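Local coordinates for Tle cognate immunity protein 4 C-terminal domain-containing protein (Pseudomonas aeruginosa PAO1, PDB 4R1D) that probably protects the cell as the cognate immunity protein of the type VI secretion lipase Tle4, to which it binds, at residues B[80-85]-B[91-96]; B[51-56]-B[66-71]; B[200-203]-B[208-211]; B[228-233]-B[237-242]. All coordinates share one frame; numbering follows the deposited sequence.

Contact 1. Residues B[80-85]-B[91-96]; sequences GLLSWS and KTYLLD
Thr92 O is met by two groups of Ser85: the backbone N, in a long bond of 3.3 Å, and the hydroxyl, with Ser85 OG 3.0 Å from Thr92 O. Ser85 OG also lies 2.6 Å from Thr92 OG1, and both oxygens are within reach of its one proton. Each of these hydroxyls sits between its own backbone N and carbonyl carbon (chi1 64° in Ser85, 62° in Thr92), which turns the pair toward one another. Further along, strands 80-84 and 92-96 run antiparallel, with Ser83-Leu94 and Leu81-Asp96 as hydrogen-bonded pairs; the shortest of their backbone bonds runs from Leu94 N to Ser83 O (2.7 Å). On the opposite face from Ser83 and Leu94, Leu82 reaches diagonally to Tyr93, with CD2 over a face of the ring, 4.1 Å from its centroid, while Leu82 CD1 presses on Tyr93 CB at 3.5 Å. Trp84 reaches the CD1 side of the same tyrosine: Tyr93 CE1 stands over a face of the indole, 3.6 Å from Trp84 CZ3, with the rings inclined at 48°. Helix 42-58 packs on the face bearing Leu81, Ser83, Leu94 and Asp96. The hairpin thus combines an apolar, aromatic flank with a hydroxyl pair at its turn end, where Thr92 OG1 and Lys91 N carry the hydrogen bonding onto Asp406 OD2 of the partner chain.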
loop_
_atom_site.group_PDB
_atom_site.type_symbol
_atom_site.label_atom_id
_atom_site.label_comp_id
_atom_site.label_asym_id
_atom_site.label_seq_id
_atom_site.Cartn_x
_atom_site.Cartn_y
_atom_site.Cartn_z
ATOM N N GLY B 80 -13.393 -27.541 -2.250
ATOM C CA GLY B 80 -13.418 -26.104 -2.048
ATOM C C GLY B 80 -14.327 -25.701 -0.910
ATOM O O GLY B 80 -15.375 -26.309 -0.701
ATOM N N LEU B 81 -13.922 -24.683 -0.159
ATOM C CA LEU B 81 -14.794 -24.076 0.831
ATOM C C LEU B 81 -15.302 -22.764 0.259
ATOM O O LEU B 81 -14.514 -21.901 -0.115
ATOM C CB LEU B 81 -14.047 -23.819 2.149
ATOM C CG LEU B 81 -13.393 -25.041 2.813
ATOM C CD1 LEU B 81 -12.593 -24.654 4.050
ATOM C CD2 LEU B 81 -14.447 -26.097 3.163
ATOM N N LEU B 82 -16.619 -22.627 0.181
ATOM C CA LEU B 82 -17.229 -21.422 -0.359
ATOM C C LEU B 82 -17.872 -20.634 0.762
ATOM O O LEU B 82 -18.733 -21.149 1.493
ATOM C CB LEU B 82 -18.284 -21.790 -1.410
ATOM C CG LEU B 82 -18.830 -20.625 -2.239
ATOM C CD1 LEU B 82 -17.808 -20.194 -3.261
ATOM C CD2 LEU B 82 -20.113 -21.067 -2.940
ATOM N N SER B 83 -17.448 -19.383 0.904
ATOM C CA SER B 83 -17.984 -18.493 1.928
ATOM C C SER B 83 -18.257 -17.144 1.288
ATOM O O SER B 83 -17.787 -16.884 0.187
ATOM C CB SER B 83 -16.988 -18.344 3.089
ATOM O OG SER B 83 -15.757 -17.784 2.642
ATOM N N TRP B 84 -19.036 -16.294 1.952
ATOM C CA TRP B 84 -19.152 -14.901 1.518
ATOM C C TRP B 84 -17.784 -14.223 1.606
ATOM O O TRP B 84 -17.009 -14.512 2.509
ATOM C CB TRP B 84 -20.178 -14.151 2.375
ATOM C CG TRP B 84 -21.588 -14.479 1.983
ATOM C CD1 TRP B 84 -22.526 -15.119 2.744
ATOM C CD2 TRP B 84 -22.213 -14.194 0.729
ATOM N NE1 TRP B 84 -23.702 -15.247 2.036
ATOM C CE2 TRP B 84 -23.534 -14.689 0.796
ATOM C CE3 TRP B 84 -21.786 -13.573 -0.450
ATOM C CZ2 TRP B 84 -24.425 -14.572 -0.265
ATOM C CZ3 TRP B 84 -22.676 -13.457 -1.500
ATOM C CH2 TRP B 84 -23.980 -13.955 -1.400
ATOM N N SER B 85 -17.489 -13.314 0.680
ATOM C CA SER B 85 -16.167 -12.683 0.655
ATOM C C SER B 85 -15.971 -11.637 1.756
ATOM O O SER B 85 -14.842 -11.221 2.033
ATOM C CB SER B 85 -15.877 -12.077 -0.715
ATOM O OG SER B 85 -16.775 -11.032 -0.991
ATOM N N LYS B 91 -22.214 -9.840 -3.880
ATOM C CA LYS B 91 -21.961 -10.217 -5.271
ATOM C C LYS B 91 -20.802 -11.189 -5.468
ATOM O O LYS B 91 -20.633 -11.749 -6.560
ATOM C CB LYS B 91 -21.745 -8.973 -6.117
ATOM C CG LYS B 91 -22.857 -7.956 -5.919
ATOM C CD LYS B 91 -22.792 -6.848 -6.948
ATOM C CE LYS B 91 -23.995 -5.909 -6.823
ATOM N NZ LYS B 91 -23.810 -4.862 -5.772
ATOM N N THR B 92 -20.000 -11.370 -4.423
ATOM C CA THR B 92 -18.814 -12.212 -4.522
ATOM C C THR B 92 -18.657 -13.140 -3.333
ATOM O O THR B 92 -18.965 -12.784 -2.188
ATOM C CB THR B 92 -17.506 -11.389 -4.677
ATOM O OG1 THR B 92 -17.304 -10.568 -3.518
ATOM C CG2 THR B 92 -17.562 -10.515 -5.932
ATOM N N TYR B 93 -18.178 -14.343 -3.638
ATOM C CA TYR B 93 -17.807 -15.338 -2.653
ATOM C C TYR B 93 -16.293 -15.377 -2.545
ATOM O O TYR B 93 -15.578 -14.868 -3.408
ATOM C CB TYR B 93 -18.218 -16.732 -3.139
ATOM C CG TYR B 93 -19.691 -16.943 -3.417
ATOM C CD1 TYR B 93 -20.658 -16.589 -2.491
ATOM C CD2 TYR B 93 -20.104 -17.527 -4.602
ATOM C CE1 TYR B 93 -22.012 -16.803 -2.756
ATOM C CE2 TYR B 93 -21.439 -17.742 -4.872
ATOM C CZ TYR B 93 -22.387 -17.380 -3.948
ATOM O OH TYR B 93 -23.718 -17.604 -4.233
ATOM N N LEU B 94 -15.819 -16.007 -1.478
ATOM C CA LEU B 94 -14.455 -16.484 -1.406
ATOM C C LEU B 94 -14.533 -17.975 -1.667
ATOM O O LEU B 94 -15.309 -18.685 -1.009
ATOM C CB LEU B 94 -13.913 -16.249 -0.003
ATOM C CG LEU B 94 -12.429 -16.509 0.238
ATOM C CD1 LEU B 94 -11.574 -15.650 -0.704
ATOM C CD2 LEU B 94 -12.108 -16.218 1.699
ATOM N N LEU B 95 -13.759 -18.446 -2.638
ATOM C CA LEU B 95 -13.644 -19.873 -2.903
ATOM C C LEU B 95 -12.229 -20.314 -2.564
ATOM O O LEU B 95 -11.270 -19.929 -3.232
ATOM C CB LEU B 95 -13.966 -20.181 -4.360
ATOM C CG LEU B 95 -13.777 -21.642 -4.784
ATOM C CD1 LEU B 95 -14.622 -22.558 -3.910
ATOM C CD2 LEU B 95 -14.109 -21.822 -6.258
ATOM N N ASP B 96 -12.112 -21.089 -1.493
ATOM C CA ASP B 96 -10.821 -21.574 -1.007
ATOM C C ASP B 96 -10.624 -23.022 -1.476
ATOM O O ASP B 96 -11.165 -23.948 -0.863
ATOM C CB ASP B 96 -10.828 -21.500 0.514
ATOM C CG ASP B 96 -9.451 -21.698 1.134
ATOM O OD1 ASP B 96 -8.482 -21.774 0.371
ATOM O OD2 ASP B 96 -9.368 -21.757 2.386
#

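Contact 2. Residues B[51-56]-B[66-71]; sequences RLEQEW and NMFLRK
Glu53 lays its aliphatic part over one face of the Phe68 ring, with Glu53 CG 3.8 Å from the ring centroid. Its carboxylate continues almost parallel to the ring, the planes only 14° apart, and Glu53 OE2 comes to 3.6 Å from Phe68 CE2. One turn on, Trp56 CB rests 3.8 Å from Phe68 CD1, and its indole reaches past to Met67, with Trp56 CE3 4.0 Å from Met67 CB. Met67 is bent at both chi2 and chi3, which brings its CE back to Trp56 CZ3. On the exposed side Lys71 is fully extended across the glutamate. The two charges do not form a direct salt bridge; a water gives a proton to Glu53 OE1 (2.7 Å) and accepts one from Lys71 NZ (3.0 Å). Glu53 OE2 forms a salt bridge with Arg57 on the same helix, consistent with the carboxylate being held over the ring. Behind this first shell, Phe68 is set by an Asx turn, its backbone N donating to Asn66 OD1 at 2.9 Å, and by a chi1 of -173° that swings the ring away from its own N toward the helix. Arg70 N lies over the opposite ring face. Leu69 and Arg70 together face Leu82 in a classic beta bulge, and Arg70 is anchored by Glu119. Trp56 also packs on Ser83 and Leu94. The arrangement is that of a helix, 42-58, laid on an antiparallel sheet and running roughly opposite to its edge strand within this chain, 68-73 (151° between the short segments).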
loop_
_atom_site.group_PDB
_atom_site.type_symbol
_atom_site.label_atom_id
_atom_site.label_comp_id
_atom_site.label_asym_id
_atom_site.label_seq_id
_atom_site.Cartn_x
_atom_site.Cartn_y
_atom_site.Cartn_z
ATOM N N ARG B 51 -10.900 -27.770 9.864
ATOM C CA ARG B 51 -10.745 -26.714 10.858
ATOM C C ARG B 51 -11.295 -25.390 10.345
ATOM O O ARG B 51 -11.958 -24.651 11.076
ATOM C CB ARG B 51 -9.270 -26.531 11.213
ATOM C CG ARG B 51 -9.005 -25.469 12.265
ATOM C CD ARG B 51 -7.522 -25.101 12.312
ATOM N NE ARG B 51 -7.292 -23.757 11.782
ATOM C CZ ARG B 51 -7.074 -23.474 10.499
ATOM N NH1 ARG B 51 -7.041 -24.442 9.586
ATOM N NH2 ARG B 51 -6.889 -22.215 10.129
ATOM N N LEU B 52 -10.989 -25.085 9.088
ATOM C CA LEU B 52 -11.440 -23.848 8.466
ATOM C C LEU B 52 -12.940 -23.842 8.250
ATOM O O LEU B 52 -13.594 -22.818 8.455
ATOM C CB LEU B 52 -10.755 -23.638 7.118
ATOM C CG LEU B 52 -9.493 -22.788 7.117
ATOM C CD1 LEU B 52 -8.962 -22.687 5.696
ATOM C CD2 LEU B 52 -9.797 -21.404 7.697
ATOM N N GLU B 53 -13.481 -24.966 7.789
ATOM C CA GLU B 53 -14.919 -25.030 7.564
ATOM C C GLU B 53 -15.650 -24.723 8.863
ATOM O O GLU B 53 -16.616 -23.959 8.883
ATOM C CB GLU B 53 -15.358 -26.388 7.011
ATOM C CG GLU B 53 -16.880 -26.470 6.897
ATOM C CD GLU B 53 -17.383 -27.809 6.426
ATOM O OE1 GLU B 53 -16.568 -28.617 5.935
ATOM O OE2 GLU B 53 -18.605 -28.048 6.550
ATOM N N GLN B 54 -15.173 -25.298 9.960
ATOM C CA GLN B 54 -15.832 -25.087 11.239
ATOM C C GLN B 54 -15.674 -23.659 11.761
ATOM O O GLN B 54 -16.556 -23.145 12.442
ATOM C CB GLN B 54 -15.392 -26.130 12.271
ATOM C CG GLN B 54 -15.869 -27.557 11.943
ATOM C CD GLN B 54 -17.395 -27.676 11.796
ATOM O OE1 GLN B 54 -18.161 -27.172 12.626
ATOM N NE2 GLN B 54 -17.837 -28.347 10.731
ATOM N N GLU B 55 -14.561 -23.011 11.438
ATOM C CA GLU B 55 -14.397 -21.608 11.795
ATOM C C GLU B 55 -15.422 -20.767 11.052
ATOM O O GLU B 55 -16.083 -19.917 11.644
ATOM C CB GLU B 55 -12.991 -21.104 11.461
ATOM C CG GLU B 55 -11.887 -21.727 12.291
ATOM C CD GLU B 55 -10.522 -21.161 11.953
ATOM O OE1 GLU B 55 -10.444 -20.249 11.100
ATOM O OE2 GLU B 55 -9.526 -21.624 12.544
ATOM N N TRP B 56 -15.534 -21.001 9.750
ATOM C CA TRP B 56 -16.471 -20.257 8.917
ATOM C C TRP B 56 -17.893 -20.420 9.436
ATOM O O TRP B 56 -18.673 -19.471 9.450
ATOM C CB TRP B 56 -16.417 -20.740 7.467
ATOM C CG TRP B 56 -15.310 -20.153 6.626
ATOM C CD1 TRP B 56 -14.321 -20.840 5.984
ATOM C CD2 TRP B 56 -15.103 -18.772 6.321
ATOM N NE1 TRP B 56 -13.503 -19.972 5.298
ATOM C CE2 TRP B 56 -13.964 -18.694 5.490
ATOM C CE3 TRP B 56 -15.767 -17.593 6.666
ATOM C CZ2 TRP B 56 -13.476 -17.486 5.008
ATOM C CZ3 TRP B 56 -15.278 -16.395 6.184
ATOM C CH2 TRP B 56 -14.147 -16.350 5.362
ATOM N N ASN B 66 -25.328 -17.297 7.805
ATOM C CA ASN B 66 -24.061 -18.009 7.980
ATOM C C ASN B 66 -23.043 -17.560 6.935
ATOM O O ASN B 66 -23.377 -17.429 5.764
ATOM C CB ASN B 66 -24.290 -19.526 7.907
ATOM C CG ASN B 66 -23.201 -20.330 8.618
ATOM O OD1 ASN B 66 -21.999 -20.120 8.403
ATOM N ND2 ASN B 66 -23.622 -21.265 9.466
ATOM N N MET B 67 -21.800 -17.327 7.352
ATOM C CA MET B 67 -20.754 -16.967 6.406
ATOM C C MET B 67 -20.346 -18.152 5.545
ATOM O O MET B 67 -19.870 -17.973 4.427
ATOM C CB MET B 67 -19.528 -16.377 7.124
ATOM C CG MET B 67 -19.733 -14.950 7.605
ATOM S SD MET B 67 -19.915 -13.806 6.239
ATOM C CE MET B 67 -18.231 -13.770 5.599
ATOM N N PHE B 68 -20.542 -19.366 6.057
ATOM C CA PHE B 68 -20.215 -20.553 5.275
ATOM C C PHE B 68 -21.368 -20.934 4.355
ATOM O O PHE B 68 -22.501 -21.088 4.798
ATOM C CB PHE B 68 -19.859 -21.734 6.176
ATOM C CG PHE B 68 -19.358 -22.930 5.420
ATOM C CD1 PHE B 68 -18.098 -22.916 4.842
ATOM C CD2 PHE B 68 -20.139 -24.072 5.291
ATOM C CE1 PHE B 68 -17.624 -24.013 4.143
ATOM C CE2 PHE B 68 -19.666 -25.176 4.588
ATOM C CZ PHE B 68 -18.409 -25.144 4.019
ATOM N N LEU B 69 -21.071 -21.089 3.073
ATOM C CA LEU B 69 -22.094 -21.452 2.101
ATOM C C LEU B 69 -22.104 -22.950 1.794
ATOM O O LEU B 69 -23.133 -23.605 1.944
ATOM C CB LEU B 69 -21.930 -20.620 0.834
ATOM C CG LEU B 69 -22.061 -19.142 1.231
ATOM C CD1 LEU B 69 -21.573 -18.227 0.145
ATOM C CD2 LEU B 69 -23.510 -18.811 1.622
ATOM N N ARG B 70 -20.966 -23.500 1.383
ATOM C CA ARG B 70 -20.909 -24.924 1.073
ATOM C C ARG B 70 -19.498 -25.434 0.874
ATOM O O ARG B 70 -18.580 -24.677 0.553
ATOM C CB ARG B 70 -21.757 -25.258 -0.166
ATOM C CG ARG B 70 -21.488 -24.389 -1.390
ATOM C CD ARG B 70 -22.531 -24.633 -2.488
ATOM N NE ARG B 70 -22.778 -23.427 -3.282
ATOM C CZ ARG B 70 -23.580 -22.434 -2.905
ATOM N NH1 ARG B 70 -24.222 -22.502 -1.743
ATOM N NH2 ARG B 70 -23.745 -21.370 -3.678
ATOM N N LYS B 71 -19.334 -26.734 1.083
ATOM C CA LYS B 71 -18.118 -27.419 0.698
ATOM C C LYS B 71 -18.373 -28.126 -0.623
ATOM O O LYS B 71 -19.331 -28.895 -0.749
ATOM C CB LYS B 71 -17.714 -28.419 1.773
ATOM C CG LYS B 71 -16.382 -29.092 1.518
ATOM C CD LYS B 71 -16.043 -30.037 2.656
ATOM C CE LYS B 71 -14.769 -30.807 2.377
ATOM N NZ LYS B 71 -14.516 -31.805 3.452
HETATM O O HOH W 1 -14.114 -29.771 5.622
#

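Contact 3. Residues B[200-203]-B[208-211]; sequences QNML and GMET
Met202 and Met209 form the buried part of this contact, their thioether ends crossing at a slant with Met202 CE 3.9 Å from Met209 SD. Met209 is bent at chi2 and chi3, so its chain starts toward the helix and then curls away from it. Leu203 packs closely as well: CD2 bears on the strand backbone, 3.6 Å from Glu210 CA and 3.7 Å from Met209 O, and its other methyl, CD1, lies 3.6 Å from Thr211 OG1. With CG anti to the carbonyl carbon (chi1 -66°), the leucine leans across the start of the strand. Helix 191-205 here turns back through a short connection into strand 209-214, the outermost strand on this side of the C-terminal domain, so its last turns lie against the strand that follows. The buried flank also faces the partner chain, where Ser87 packs on Met202 and Leu84 on Met209. No direct hydrogen bond joins the segments; on the looser side, near the helix end, a water sits 2.8 Å from both Leu203 O and Met209 O, its protons contested by further acceptors. Glu210, exposed, starts away from the helix, and its carboxylate forms a salt bridge with Arg237.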
loop_
_atom_site.group_PDB
_atom_site.type_symbol
_atom_site.label_atom_id
_atom_site.label_comp_id
_atom_site.label_asym_id
_atom_site.label_seq_id
_atom_site.Cartn_x
_atom_site.Cartn_y
_atom_site.Cartn_z
ATOM N N GLN B 200 16.001 9.678 -18.410
ATOM C CA GLN B 200 16.618 10.933 -18.841
ATOM C C GLN B 200 16.600 11.945 -17.695
ATOM O O GLN B 200 17.533 12.729 -17.527
ATOM C CB GLN B 200 15.915 11.508 -20.075
ATOM C CG GLN B 200 16.018 10.648 -21.316
ATOM C CD GLN B 200 17.447 10.395 -21.736
ATOM O OE1 GLN B 200 18.333 11.216 -21.497
ATOM N NE2 GLN B 200 17.685 9.246 -22.358
ATOM N N ASN B 201 15.533 11.918 -16.903
ATOM C CA ASN B 201 15.438 12.765 -15.725
ATOM C C ASN B 201 16.544 12.417 -14.726
ATOM O O ASN B 201 17.211 13.298 -14.182
ATOM C CB ASN B 201 14.057 12.625 -15.074
ATOM C CG ASN B 201 13.786 13.693 -14.036
ATOM O OD1 ASN B 201 14.704 14.361 -13.558
ATOM N ND2 ASN B 201 12.514 13.860 -13.678
ATOM N N MET B 202 16.751 11.125 -14.496
ATOM C CA MET B 202 17.811 10.692 -13.598
ATOM C C MET B 202 19.187 11.134 -14.104
ATOM O O MET B 202 20.016 11.615 -13.322
ATOM C CB MET B 202 17.787 9.170 -13.419
ATOM C CG MET B 202 16.521 8.607 -12.793
ATOM S SD MET B 202 16.530 6.792 -12.869
ATOM C CE MET B 202 17.742 6.381 -11.607
ATOM N N LEU B 203 19.439 10.958 -15.400
ATOM C CA LEU B 203 20.746 11.288 -15.970
ATOM C C LEU B 203 21.010 12.782 -15.877
ATOM O O LEU B 203 22.135 13.218 -15.624
ATOM C CB LEU B 203 20.825 10.863 -17.432
ATOM C CG LEU B 203 20.774 9.363 -17.714
ATOM C CD1 LEU B 203 20.671 9.119 -19.212
ATOM C CD2 LEU B 203 21.992 8.666 -17.127
ATOM N N GLY B 208 26.242 11.234 -11.240
ATOM C CA GLY B 208 26.697 9.894 -10.920
ATOM C C GLY B 208 25.924 8.781 -11.611
ATOM O O GLY B 208 26.307 7.616 -11.501
ATOM N N MET B 209 24.837 9.132 -12.303
ATOM C CA MET B 209 24.034 8.159 -13.050
ATOM C C MET B 209 24.578 7.996 -14.463
ATOM O O MET B 209 25.032 8.965 -15.070
ATOM C CB MET B 209 22.567 8.605 -13.138
ATOM C CG MET B 209 21.732 8.363 -11.873
ATOM S SD MET B 209 21.585 6.623 -11.413
ATOM C CE MET B 209 23.007 6.390 -10.411
ATOM N N GLU B 210 24.527 6.778 -14.991
ATOM C CA GLU B 210 24.828 6.574 -16.400
ATOM C C GLU B 210 24.024 5.426 -17.004
ATOM O O GLU B 210 23.612 4.501 -16.304
ATOM C CB GLU B 210 26.324 6.340 -16.613
ATOM C CG GLU B 210 26.809 4.964 -16.237
ATOM C CD GLU B 210 28.318 4.821 -16.431
ATOM O OE1 GLU B 210 29.041 4.830 -15.418
ATOM O OE2 GLU B 210 28.770 4.711 -17.588
ATOM N N THR B 211 23.789 5.504 -18.306
ATOM C CA THR B 211 23.173 4.399 -19.013
ATOM C C THR B 211 24.271 3.496 -19.553
ATOM O O THR B 211 25.140 3.946 -20.293
ATOM C CB THR B 211 22.278 4.895 -20.158
ATOM O OG1 THR B 211 21.166 5.611 -19.605
ATOM C CG2 THR B 211 21.756 3.724 -20.979
HETATM O O HOH W 2 24.481 11.633 -15.754
#

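Contact 4. Residues B[228-233]-B[237-242]; sequences LVAGSD and RGYTFM
Arg237 crosses to the facing strand, meeting Gly231, Ser232 and Ala230 in turn. Its CB lies 4.0 Å from Gly231 O, and CG comes closer to the same carbonyl, 3.7 Å. A bend at chi2 (135°) then brings CD to 3.4 Å from Ser232 OG. NE and CZ pass between Ser232 OG and Ala230 CB. At the tip NH1 donates to Ser232 OG at 2.8 Å, the hydroxyl lying in the guanidinium plane, while NH2 passes 3.5 Å from Ala230 CB; one face of the group lies over Gly231 N. Besides Glu210, NH2 holds Asp281 in a salt bridge, and Asp281 accepts from Tyr239 OH too. The antiparallel strands themselves are joined by the hydrogen-bonded pairs Gly231-Gly238, next to the arginine, and Val229-Thr240, further along. On the arginine's sheet face Ala230 CB meets Tyr239 CD1 at 3.5 Å, and Leu228 CG sits over the Phe241 ring, 3.9 Å from its centroid, against helix 281-292. On the other face Val229 and Thr240 lie side by side and pack on Leu91 and Ile88 of the partner chain. One guanidinium thus ties a serine hydroxyl to two carboxylates, and its positive charge would be expected to favour their ionised forms.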
loop_
_atom_site.group_PDB
_atom_site.type_symbol
_atom_site.label_atom_id
_atom_site.label_comp_id
_atom_site.label_asym_id
_atom_site.label_seq_id
_atom_site.Cartn_x
_atom_site.Cartn_y
_atom_site.Cartn_z
ATOM N N LEU B 228 19.617 -0.519 -19.345
ATOM C CA LEU B 228 20.506 -0.865 -18.241
ATOM C C LEU B 228 21.168 0.390 -17.697
ATOM O O LEU B 228 21.859 1.094 -18.436
ATOM C CB LEU B 228 21.607 -1.824 -18.731
ATOM C CG LEU B 228 21.388 -3.340 -18.725
ATOM C CD1 LEU B 228 20.081 -3.770 -19.346
ATOM C CD2 LEU B 228 22.558 -4.034 -19.425
ATOM N N VAL B 229 20.968 0.681 -16.415
ATOM C CA VAL B 229 21.577 1.871 -15.841
ATOM C C VAL B 229 22.375 1.532 -14.586
ATOM O O VAL B 229 22.159 0.500 -13.960
ATOM C CB VAL B 229 20.526 2.969 -15.537
ATOM C CG1 VAL B 229 19.662 3.238 -16.776
ATOM C CG2 VAL B 229 19.660 2.575 -14.359
ATOM N N ALA B 230 23.323 2.391 -14.248
ATOM C CA ALA B 230 24.097 2.215 -13.034
ATOM C C ALA B 230 24.453 3.587 -12.501
ATOM O O ALA B 230 24.459 4.573 -13.243
ATOM C CB ALA B 230 25.347 1.404 -13.305
ATOM N N GLY B 231 24.737 3.665 -11.208
ATOM C CA GLY B 231 25.217 4.907 -10.652
ATOM C C GLY B 231 25.910 4.814 -9.318
ATOM O O GLY B 231 25.741 3.856 -8.573
ATOM N N SER B 232 26.684 5.845 -9.010
ATOM C CA SER B 232 27.472 5.856 -7.791
ATOM C C SER B 232 27.146 7.065 -6.934
ATOM O O SER B 232 27.037 8.178 -7.433
ATOM C CB SER B 232 28.959 5.852 -8.132
ATOM O OG SER B 232 29.338 4.602 -8.688
ATOM N N ASP B 233 26.995 6.827 -5.639
ATOM C CA ASP B 233 26.820 7.902 -4.666
ATOM C C ASP B 233 27.169 7.360 -3.294
ATOM O O ASP B 233 26.945 6.186 -3.012
ATOM C CB ASP B 233 25.379 8.419 -4.669
ATOM C CG ASP B 233 25.235 9.754 -3.958
ATOM O OD1 ASP B 233 24.106 10.099 -3.551
ATOM O OD2 ASP B 233 26.253 10.468 -3.811
ATOM N N ARG B 237 27.935 1.653 -5.399
ATOM C CA ARG B 237 27.415 1.612 -6.760
ATOM C C ARG B 237 26.097 0.858 -6.819
ATOM O O ARG B 237 25.973 -0.243 -6.275
ATOM C CB ARG B 237 28.419 0.950 -7.702
ATOM C CG ARG B 237 28.042 1.041 -9.179
ATOM C CD ARG B 237 29.255 1.443 -10.004
ATOM N NE ARG B 237 28.987 1.586 -11.433
ATOM C CZ ARG B 237 28.764 2.746 -12.043
ATOM N NH1 ARG B 237 28.741 3.882 -11.347
ATOM N NH2 ARG B 237 28.555 2.769 -13.350
ATOM N N GLY B 238 25.116 1.462 -7.479
ATOM C CA GLY B 238 23.825 0.834 -7.694
ATOM C C GLY B 238 23.618 0.461 -9.153
ATOM O O GLY B 238 24.311 0.951 -10.046
ATOM N N TYR B 239 22.649 -0.411 -9.398
ATOM C CA TYR B 239 22.367 -0.888 -10.736
ATOM C C TYR B 239 20.870 -1.061 -10.896
ATOM O O TYR B 239 20.182 -1.411 -9.942
ATOM C CB TYR B 239 23.008 -2.257 -10.947
ATOM C CG TYR B 239 24.517 -2.249 -10.971
ATOM C CD1 TYR B 239 25.203 -1.934 -12.129
ATOM C CD2 TYR B 239 25.249 -2.560 -9.835
ATOM C CE1 TYR B 239 26.588 -1.922 -12.163
ATOM C CE2 TYR B 239 26.640 -2.556 -9.853
ATOM C CZ TYR B 239 27.301 -2.238 -11.021
ATOM O OH TYR B 239 28.679 -2.236 -11.063
ATOM N N THR B 240 20.375 -0.833 -12.103
ATOM C CA THR B 240 19.023 -1.269 -12.442
ATOM C C THR B 240 18.999 -1.713 -13.901
ATOM O O THR B 240 19.154 -0.900 -14.811
ATOM C CB THR B 240 17.981 -0.178 -12.182
ATOM O OG1 THR B 240 18.020 0.191 -10.797
ATOM C CG2 THR B 240 16.593 -0.698 -12.499
ATOM N N PHE B 241 18.873 -3.024 -14.093
ATOM C CA PHE B 241 18.872 -3.644 -15.412
ATOM C C PHE B 241 17.462 -4.143 -15.672
ATOM O O PHE B 241 16.882 -4.838 -14.828
ATOM C CB PHE B 241 19.837 -4.836 -15.465
ATOM C CG PHE B 241 21.285 -4.466 -15.303
ATOM C CD1 PHE B 241 21.678 -3.139 -15.172
ATOM C CD2 PHE B 241 22.257 -5.458 -15.266
ATOM C CE1 PHE B 241 23.014 -2.806 -15.016
ATOM C CE2 PHE B 241 23.594 -5.132 -15.104
ATOM C CZ PHE B 241 23.974 -3.809 -14.983
ATOM N N MET B 242 16.906 -3.768 -16.822
ATOM C CA MET B 242 15.496 -4.020 -17.139
ATOM C C MET B 242 15.365 -4.662 -18.524
ATOM O O MET B 242 15.978 -4.190 -19.468
ATOM C CB MET B 242 14.740 -2.685 -17.122
ATOM C CG MET B 242 14.851 -1.967 -15.783
ATOM S SD MET B 242 14.401 -0.219 -15.850
ATOM C CE MET B 242 15.942 0.511 -16.400
#

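From the N terminus, contact 2 comes first, folding helix 42-58 back onto strand 68-73 through a loop of nine residues. Contact 1 follows as the hairpin 79-84/92-100, whose first strand is the sheet neighbour of 68-73, so the two touch through backbone bonds from Leu82 to Leu69 and Arg70. Much later, contact 3 closes the short turn between helix 191-205 and strand 209-214, and contact 4 forms the hairpin 225-233/236-245, whose first strand neighbours 209-214 through a probable hydrogen bond from Glu210 N to Ala230 O. All four lie in series, none enclosing or crossing another. Contacts 1 and 3 have centres about 48 Å apart, on opposite sides of the chain's centre, in the N- and C-terminal domains.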